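Local coordinates for protein putative tagatose-6-phosphate ketose/aldose isomerase (Escherichia coli, PDB 3C3J) that is of unproven function but carries two SIS domains, each an alpha/beta fold built round a parallel sheet, and assembles as a dimer, at residues Gln236-Glu241 with Val279-Ser284; Asp259-Phe264 with Gln290-Leu295; Gly267-Val272 with Leu296-Arg301. All blocks are in the same frame, centred on the assembly; numbering follows the deposited sequence.

Overall arrangement
All three contacts belong to the second SIS domain, an alpha/beta unit with helices on both faces of a parallel sheet. Contact 1 is deepest, its centre about 10 Å from that of the chain, and joins helix 235-249 to strand 276-281 through van der Waals contact alone, with no hydrogen bond. Contacts 2 and 3 share helix 288-302 on the opposite face, with centres about 20 and 25 Å out, and both reach the second subunit. Contact 2 is buried but mixed, setting a proline against a leucine and a carboxylate; contact 3, at the far end of the helix, depends on a salt bridge. Contacts 1 and 2 meet where Asp292 bonds to the backbone of Ser283.

Contact 1: residues Gln236-Glu241 with Val279-Ser284; sequences QGAARE and VVFVSS
Ala238 and Ala239, on helix 235-249, receive the edge of the Phe281 ring, which projects from strand 276-281. The pairing is a helix-on-sheet contact of the SIS fold, an alpha/beta sandwich whose parallel sheet here includes strand 276-281. The turn of helix is regular, with Arg240 N bonded back to Gln236 O; Gln236 is directed away from the strand, and its side chain touches Tyr258 and Asp259 of strand 255-259. Next, Ala238 points its methyl at the sheet, CB standing 4.1 Å from Phe281 CE2. Ala239 follows more obliquely, its CB at 4.4 Å from the same CE2 while also touching Tyr258. Two alanines in succession suit this place because their short side chains let the aromatic ring come right up to the helix backbone. Beyond them, Arg240 is directed away from the strand and forms a salt bridge with Asp69, while Glu241 forms one with Lys245. On the strand side, Phe281 has CG anti to its carbonyl carbon (chi1 -61°), which sends the ring out across the gap between the layers. No hydrogen bond links the segments; the ring arrives edge first, with Ala238 C in its plane and Phe281 CE2 lying 3.7 Å from Ala239 N.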
loop_
_atom_site.group_PDB
_atom_site.type_symbol
_atom_site.label_atom_id
_atom_site.label_comp_id
_atom_site.label_asym_id
_atom_site.label_seq_id
_atom_site.Cartn_x
_atom_site.Cartn_y
_atom_site.Cartn_z
ATOM N N GLN A 236 1.458 9.711 -1.711
ATOM C CA GLN A 236 1.090 8.481 -2.379
ATOM C C GLN A 236 -0.370 8.100 -2.027
ATOM O O GLN A 236 -1.121 7.600 -2.885
ATOM C CB GLN A 236 2.065 7.325 -2.100
ATOM C CG GLN A 236 1.687 6.124 -2.956
ATOM C CD GLN A 236 2.568 4.907 -2.840
ATOM O OE1 GLN A 236 3.601 4.878 -2.112
ATOM N NE2 GLN A 236 2.151 3.857 -3.557
ATOM N N GLY A 237 -0.778 8.338 -0.779
ATOM C CA GLY A 237 -2.174 8.123 -0.393
ATOM C C GLY A 237 -3.154 9.006 -1.160
ATOM O O GLY A 237 -4.252 8.572 -1.501
ATOM N N ALA A 238 -2.767 10.256 -1.420
ATOM C CA ALA A 238 -3.551 11.158 -2.267
ATOM C C ALA A 238 -3.629 10.633 -3.703
ATOM O O ALA A 238 -4.715 10.660 -4.343
ATOM C CB ALA A 238 -2.954 12.576 -2.231
ATOM N N ALA A 239 -2.497 10.143 -4.202
ATOM C CA ALA A 239 -2.459 9.486 -5.522
ATOM C C ALA A 239 -3.380 8.279 -5.583
ATOM O O ALA A 239 -4.079 8.093 -6.572
ATOM C CB ALA A 239 -1.027 9.116 -5.919
ATOM N N ARG A 240 -3.413 7.492 -4.506
ATOM C CA ARG A 240 -4.264 6.307 -4.425
ATOM C C ARG A 240 -5.740 6.660 -4.447
ATOM O O ARG A 240 -6.526 6.037 -5.196
ATOM C CB ARG A 240 -3.928 5.517 -3.168
ATOM C CG ARG A 240 -4.548 4.138 -3.126
ATOM C CD ARG A 240 -3.962 3.399 -1.887
ATOM N NE ARG A 240 -4.347 2.003 -1.846
ATOM C CZ ARG A 240 -3.948 1.167 -0.884
ATOM N NH1 ARG A 240 -3.188 1.591 0.128
ATOM N NH2 ARG A 240 -4.343 -0.083 -0.906
ATOM N N GLU A 241 -6.124 7.661 -3.664
ATOM C CA GLU A 241 -7.502 8.177 -3.698
ATOM C C GLU A 241 -7.887 8.723 -5.083
ATOM O O GLU A 241 -9.017 8.511 -5.559
ATOM C CB GLU A 241 -7.644 9.281 -2.640
ATOM C CG GLU A 241 -8.961 10.073 -2.623
ATOM C CD GLU A 241 -10.233 9.222 -2.692
ATOM O OE1 GLU A 241 -10.185 7.985 -2.439
ATOM O OE2 GLU A 241 -11.297 9.822 -2.976
ATOM N N VAL A 279 0.135 11.831 -13.866
ATOM C CA VAL A 279 0.018 13.069 -13.093
ATOM C C VAL A 279 0.908 12.991 -11.860
ATOM O O VAL A 279 0.806 12.055 -11.072
ATOM C CB VAL A 279 -1.452 13.363 -12.694
ATOM C CG1 VAL A 279 -1.550 14.683 -11.896
ATOM C CG2 VAL A 279 -2.359 13.364 -13.927
ATOM N N VAL A 280 1.767 13.988 -11.693
ATOM C CA VAL A 280 2.727 14.017 -10.600
ATOM C C VAL A 280 2.357 15.113 -9.627
ATOM O O VAL A 280 2.340 16.298 -9.987
ATOM C CB VAL A 280 4.172 14.210 -11.101
ATOM C CG1 VAL A 280 5.159 14.233 -9.917
ATOM C CG2 VAL A 280 4.533 13.113 -12.124
ATOM N N PHE A 281 2.075 14.710 -8.392
ATOM C CA PHE A 281 1.843 15.629 -7.285
ATOM C C PHE A 281 3.212 15.997 -6.654
ATOM O O PHE A 281 3.785 15.220 -5.880
ATOM C CB PHE A 281 0.955 14.988 -6.199
ATOM C CG PHE A 281 -0.443 14.566 -6.655
ATOM C CD1 PHE A 281 -1.076 15.125 -7.772
ATOM C CD2 PHE A 281 -1.158 13.663 -5.886
ATOM C CE1 PHE A 281 -2.345 14.725 -8.139
ATOM C CE2 PHE A 281 -2.439 13.282 -6.221
ATOM C CZ PHE A 281 -3.050 13.819 -7.338
ATOM N N VAL A 282 3.739 17.173 -6.993
ATOM C CA VAL A 282 5.069 17.556 -6.567
ATOM C C VAL A 282 5.097 18.025 -5.101
ATOM O O VAL A 282 4.319 18.893 -4.691
ATOM C CB VAL A 282 5.641 18.651 -7.509
ATOM C CG1 VAL A 282 7.060 19.098 -7.071
ATOM C CG2 VAL A 282 5.650 18.146 -8.936
ATOM N N SER A 283 6.002 17.449 -4.318
ATOM C CA SER A 283 6.155 17.831 -2.920
ATOM C C SER A 283 6.529 19.300 -2.774
ATOM O O SER A 283 7.220 19.859 -3.622
ATOM C CB SER A 283 7.193 16.937 -2.218
ATOM O OG SER A 283 7.331 17.296 -0.853
ATOM N N SER A 284 6.054 19.910 -1.693
ATOM C CA SER A 284 6.494 21.239 -1.253
ATOM C C SER A 284 7.693 21.172 -0.312
ATOM O O SER A 284 8.257 22.205 0.077
ATOM C CB SER A 284 5.342 21.955 -0.546
ATOM O OG SER A 284 4.960 21.252 0.618
#

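Contact 2: residues Asp259-Phe264 with Gln290-Leu295; sequences DSPTGF and QYDLDL
Tyr291, Asp292 and Leu295, on one side of helix 288-302, pack against Pro261 and Thr262 in the short helical turn that follows strand 255-259. Tyr291 comes first: its CB lies 4.0 Å from Thr262 CG2, and that methyl meets the ring obliquely near CD1. Thr262 thus gives its carbon branch to the helix while its hydroxyl bonds to Thr89 O of the second subunit. The phenol of Tyr291 likewise leaves the contact, bonding to the hydroxyl of Tyr287 and to His380 N of the second subunit. One residue on, Asp292 brings OD1 to 3.3 Å from Pro261 CG, a van der Waals approach. Its polar needs are met by Ser232 OG at OD1 and by Ser283 N at OD2, so this buried carboxylate ties two loops to the helix. Leu295 completes the face. With CG anti to the backbone N (chi1 179°), its side chain spreads over Pro261, Leu295 CB at 3.9 Å from Pro261 CB and Leu295 CD1 at 3.4 Å from Pro261 O. Proline suits the start of the turn, since it has no N-H to leave unpaired there, and its compact ring fits the helix surface. Just before it, Ser260 serves as N-cap, its OG accepting from Gly263 N at 2.9 Å. Beneath both segments lies strand 226-231, whose Leu230 is touched by Leu295 and Phe264, so the turn and helix 288-302 cover the sheet face opposite helix 235-249.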
loop_
_atom_site.group_PDB
_atom_site.type_symbol
_atom_site.label_atom_id
_atom_site.label_comp_id
_atom_site.label_asym_id
_atom_site.label_seq_id
_atom_site.Cartn_x
_atom_site.Cartn_y
_atom_site.Cartn_z
ATOM N N ASP A 259 1.452 5.283 -7.378
ATOM C CA ASP A 259 2.746 4.914 -6.804
ATOM C C ASP A 259 3.432 6.152 -6.281
ATOM O O ASP A 259 2.895 7.255 -6.368
ATOM C CB ASP A 259 3.653 4.233 -7.838
ATOM C CG ASP A 259 4.510 3.092 -7.242
ATOM O OD1 ASP A 259 5.081 3.204 -6.127
ATOM O OD2 ASP A 259 4.651 2.070 -7.940
ATOM N N SER A 260 4.615 5.961 -5.715
ATOM C CA SER A 260 5.492 7.074 -5.414
ATOM C C SER A 260 6.411 7.262 -6.623
ATOM O O SER A 260 6.642 6.322 -7.365
ATOM C CB SER A 260 6.331 6.806 -4.180
ATOM O OG SER A 260 7.210 5.747 -4.419
ATOM N N PRO A 261 6.877 8.492 -6.857
ATOM C CA PRO A 261 7.850 8.718 -7.929
ATOM C C PRO A 261 9.067 7.779 -7.903
ATOM O O PRO A 261 9.417 7.226 -8.952
ATOM C CB PRO A 261 8.247 10.190 -7.725
ATOM C CG PRO A 261 7.016 10.805 -7.168
ATOM C CD PRO A 261 6.425 9.750 -6.251
ATOM N N THR A 262 9.679 7.579 -6.733
ATOM C CA THR A 262 10.863 6.720 -6.647
ATOM C C THR A 262 10.495 5.222 -6.760
ATOM O O THR A 262 11.195 4.465 -7.419
ATOM C CB THR A 262 11.668 6.992 -5.376
ATOM O OG1 THR A 262 10.804 6.839 -4.255
ATOM C CG2 THR A 262 12.224 8.437 -5.389
ATOM N N GLY A 263 9.369 4.826 -6.168
ATOM C CA GLY A 263 8.836 3.474 -6.290
ATOM C C GLY A 263 8.538 3.103 -7.738
ATOM O O GLY A 263 8.769 1.960 -8.157
ATOM N N PHE A 264 8.072 4.091 -8.506
ATOM C CA PHE A 264 7.660 3.893 -9.903
ATOM C C PHE A 264 8.766 3.329 -10.791
ATOM O O PHE A 264 8.489 2.572 -11.724
ATOM C CB PHE A 264 7.130 5.215 -10.478
ATOM C CG PHE A 264 6.225 5.061 -11.683
ATOM C CD1 PHE A 264 5.146 4.193 -11.656
ATOM C CD2 PHE A 264 6.423 5.843 -12.810
ATOM C CE1 PHE A 264 4.291 4.067 -12.757
ATOM C CE2 PHE A 264 5.575 5.737 -13.911
ATOM C CZ PHE A 264 4.508 4.846 -13.885
ATOM N N GLN A 290 13.038 17.244 -4.668
ATOM C CA GLN A 290 14.161 16.957 -5.558
ATOM C C GLN A 290 13.971 15.609 -6.264
ATOM O O GLN A 290 14.216 15.485 -7.446
ATOM C CB GLN A 290 15.454 16.957 -4.760
ATOM C CG GLN A 290 15.733 18.266 -4.085
ATOM C CD GLN A 290 16.956 18.161 -3.254
ATOM O OE1 GLN A 290 16.932 17.581 -2.153
ATOM N NE2 GLN A 290 18.069 18.617 -3.805
ATOM N N TYR A 291 13.473 14.622 -5.526
ATOM C CA TYR A 291 13.243 13.302 -6.066
ATOM C C TYR A 291 12.068 13.301 -7.034
ATOM O O TYR A 291 12.109 12.635 -8.067
ATOM C CB TYR A 291 13.014 12.300 -4.930
ATOM C CG TYR A 291 14.264 12.062 -4.091
ATOM C CD1 TYR A 291 15.180 11.086 -4.442
ATOM C CD2 TYR A 291 14.526 12.835 -2.969
ATOM C CE1 TYR A 291 16.318 10.872 -3.689
ATOM C CE2 TYR A 291 15.655 12.648 -2.220
ATOM C CZ TYR A 291 16.553 11.667 -2.582
ATOM O OH TYR A 291 17.676 11.464 -1.830
ATOM N N ASP A 292 11.011 14.024 -6.668
ATOM C CA ASP A 292 9.838 14.196 -7.551
ATOM C C ASP A 292 10.226 14.815 -8.884
ATOM O O ASP A 292 9.802 14.348 -9.939
ATOM C CB ASP A 292 8.763 15.054 -6.905
ATOM C CG ASP A 292 8.190 14.428 -5.624
ATOM O OD1 ASP A 292 8.396 13.222 -5.387
ATOM O OD2 ASP A 292 7.549 15.165 -4.857
ATOM N N LEU A 293 11.049 15.850 -8.833
ATOM C CA LEU A 293 11.448 16.539 -10.046
ATOM C C LEU A 293 12.430 15.715 -10.917
ATOM O O LEU A 293 12.357 15.779 -12.134
ATOM C CB LEU A 293 12.012 17.908 -9.690
ATOM C CG LEU A 293 11.028 18.941 -9.146
ATOM C CD1 LEU A 293 11.782 20.232 -8.917
ATOM C CD2 LEU A 293 9.861 19.184 -10.116
ATOM N N ASP A 294 13.325 14.936 -10.314
ATOM C CA ASP A 294 14.159 14.001 -11.084
ATOM C C ASP A 294 13.348 12.949 -11.827
ATOM O O ASP A 294 13.640 12.645 -12.976
ATOM C CB ASP A 294 15.130 13.275 -10.179
ATOM C CG ASP A 294 16.191 14.169 -9.648
ATOM O OD1 ASP A 294 16.396 15.281 -10.205
ATOM O OD2 ASP A 294 16.830 13.732 -8.672
ATOM N N LEU A 295 12.331 12.401 -11.174
ATOM C CA LEU A 295 11.428 11.472 -11.835
ATOM C C LEU A 295 10.597 12.156 -12.957
ATOM O O LEU A 295 10.446 11.610 -14.063
ATOM C CB LEU A 295 10.499 10.737 -10.835
ATOM C CG LEU A 295 9.660 9.860 -11.800
ATOM C CD1 LEU A 295 10.177 8.466 -11.999
ATOM C CD2 LEU A 295 8.161 9.942 -11.617
#

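Contact 3: residues Gly267-Val272 with Leu296-Arg301; sequences GPKSLV and LAELRR
Lys269 reaches across from the 3-10 turn 268-271 to Glu298 and Leu299 on helix 288-302. Its CB is directed at the helix, and with CG anti to the backbone N (chi1 -163°) the rest of the chain runs out fully extended, bridging backbones whose nearest CA atoms, those of Lys269 and Leu299, are 9.2 Å apart. CG carries the chain outward, and Lys269 CD is the first atom to near the carboxylate, 3.7 Å from Glu298 OE2. Lys269 CE draws closer and also lies 4.0 Å from Leu299 CD2; here the lysine and leucine chains lie alongside each other, running opposite ways, so that the last methylene, CE, rests against a leucine that itself packs on Leu230 of the sheet. At the tip, Lys269 NZ makes a salt bridge to Glu298 OE2 at 2.7 Å, meeting that oxygen from its anti side and 16° out of the carboxylate plane.

The turn that presents the lysine is held from within. Gly267 O accepts from Ser270 N and, at 2.7 Å, from Ser270 OG, a small hydroxyl able to fold back onto its own turn. Gly267 has backbone angles with positive phi, at which a CB would jam against the preceding carbonyl oxygen, which is why glycine fits there.

Both charges have second partners: Lys269 NZ also pairs with Asp302, and Glu298 OE1 with Arg265. The buried glutamate thus lies between two cations and the ammonium between two carboxylates, an alternation that would probably keep each group ionised and compensate the charge carried into the boundary between loop and helix.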
loop_
_atom_site.group_PDB
_atom_site.type_symbol
_atom_site.label_atom_id
_atom_site.label_comp_id
_atom_site.label_asym_id
_atom_site.label_seq_id
_atom_site.Cartn_x
_atom_site.Cartn_y
_atom_site.Cartn_z
ATOM N N GLY A 267 9.928 -1.170 -11.623
ATOM C CA GLY A 267 9.007 -2.082 -12.321
ATOM C C GLY A 267 7.744 -1.432 -12.864
ATOM O O GLY A 267 7.406 -1.614 -14.039
ATOM N N PRO A 268 7.014 -0.700 -12.012
ATOM C CA PRO A 268 5.704 -0.170 -12.418
ATOM C C PRO A 268 5.695 0.782 -13.622
ATOM O O PRO A 268 4.690 0.876 -14.317
ATOM C CB PRO A 268 5.211 0.529 -11.155
ATOM C CG PRO A 268 5.908 -0.129 -10.061
ATOM C CD PRO A 268 7.276 -0.413 -10.594
ATOM N N LYS A 269 6.832 1.423 -13.881
ATOM C CA LYS A 269 7.002 2.326 -15.010
ATOM C C LYS A 269 6.680 1.651 -16.351
ATOM O O LYS A 269 6.301 2.303 -17.324
ATOM C CB LYS A 269 8.433 2.831 -15.015
ATOM C CG LYS A 269 8.637 4.034 -15.843
ATOM C CD LYS A 269 10.128 4.366 -15.913
ATOM C CE LYS A 269 10.382 5.330 -17.050
ATOM N NZ LYS A 269 11.827 5.579 -17.306
ATOM N N SER A 270 6.807 0.333 -16.380
ATOM C CA SER A 270 6.492 -0.445 -17.566
ATOM C C SER A 270 5.052 -0.269 -17.996
ATOM O O SER A 270 4.725 -0.485 -19.152
ATOM C CB SER A 270 6.772 -1.927 -17.329
ATOM O OG SER A 270 6.000 -2.382 -16.254
ATOM N N LEU A 271 4.184 0.136 -17.077
ATOM C CA LEU A 271 2.815 0.409 -17.471
ATOM C C LEU A 271 2.647 1.659 -18.372
ATOM O O LEU A 271 1.633 1.810 -19.044
ATOM C CB LEU A 271 1.902 0.410 -16.238
ATOM C CG LEU A 271 1.820 1.655 -15.398
ATOM C CD1 LEU A 271 0.829 2.591 -16.046
ATOM C CD2 LEU A 271 1.425 1.292 -13.936
ATOM N N VAL A 272 3.627 2.554 -18.394
ATOM C CA VAL A 272 3.495 3.762 -19.196
ATOM C C VAL A 272 3.534 3.438 -20.705
ATOM O O VAL A 272 4.511 2.903 -21.220
ATOM C CB VAL A 272 4.574 4.805 -18.856
ATOM C CG1 VAL A 272 4.426 6.038 -19.738
ATOM C CG2 VAL A 272 4.500 5.202 -17.378
ATOM N N LEU A 296 10.068 13.346 -12.674
ATOM C CA LEU A 296 9.362 14.118 -13.697
ATOM C C LEU A 296 10.254 14.318 -14.935
ATOM O O LEU A 296 9.834 14.091 -16.066
ATOM C CB LEU A 296 8.960 15.470 -13.138
ATOM C CG LEU A 296 8.112 16.377 -14.022
ATOM C CD1 LEU A 296 6.870 15.613 -14.501
ATOM C CD2 LEU A 296 7.754 17.632 -13.211
ATOM N N ALA A 297 11.491 14.722 -14.692
ATOM C CA ALA A 297 12.466 14.920 -15.790
ATOM C C ALA A 297 12.632 13.658 -16.638
ATOM O O ALA A 297 12.694 13.708 -17.876
ATOM C CB ALA A 297 13.810 15.354 -15.224
ATOM N N GLU A 298 12.720 12.522 -15.969
ATOM C CA GLU A 298 12.853 11.244 -16.637
ATOM C C GLU A 298 11.616 10.906 -17.478
ATOM O O GLU A 298 11.747 10.488 -18.633
ATOM C CB GLU A 298 13.118 10.148 -15.592
ATOM C CG GLU A 298 13.178 8.709 -16.111
ATOM C CD GLU A 298 13.543 7.714 -15.012
ATOM O OE1 GLU A 298 14.366 8.077 -14.123
ATOM O OE2 GLU A 298 12.988 6.585 -15.035
ATOM N N LEU A 299 10.419 11.109 -16.925
ATOM C CA LEU A 299 9.191 10.868 -17.693
ATOM C C LEU A 299 9.065 11.814 -18.890
ATOM O O LEU A 299 8.557 11.420 -19.928
ATOM C CB LEU A 299 7.949 10.992 -16.793
ATOM C CG LEU A 299 7.879 9.958 -15.661
ATOM C CD1 LEU A 299 6.519 10.026 -14.968
ATOM C CD2 LEU A 299 8.189 8.543 -16.145
ATOM N N ARG A 300 9.514 13.052 -18.731
ATOM C CA ARG A 300 9.443 14.051 -19.803
ATOM C C ARG A 300 10.431 13.706 -20.922
ATOM O O ARG A 300 10.090 13.742 -22.119
ATOM C CB ARG A 300 9.727 15.452 -19.254
ATOM C CG ARG A 300 8.578 16.055 -18.417
ATOM C CD ARG A 300 8.465 17.552 -18.609
ATOM N NE ARG A 300 7.621 18.246 -17.645
ATOM C CZ ARG A 300 6.296 18.160 -17.589
ATOM N NH1 ARG A 300 5.628 17.358 -18.401
ATOM N NH2 ARG A 300 5.635 18.884 -16.695
ATOM N N ARG A 301 11.632 13.326 -20.517
ATOM C CA ARG A 301 12.671 12.896 -21.444
ATOM C C ARG A 301 12.303 11.623 -22.203
ATOM O O ARG A 301 12.556 11.537 -23.404
ATOM C CB ARG A 301 13.976 12.673 -20.683
ATOM C CG ARG A 301 15.208 12.846 -21.492
ATOM C CD ARG A 301 16.366 11.955 -21.015
ATOM N NE ARG A 301 16.505 11.769 -19.549
ATOM C CZ ARG A 301 16.032 10.726 -18.833
ATOM N NH1 ARG A 301 15.310 9.741 -19.397
ATOM N NH2 ARG A 301 16.267 10.676 -17.517
#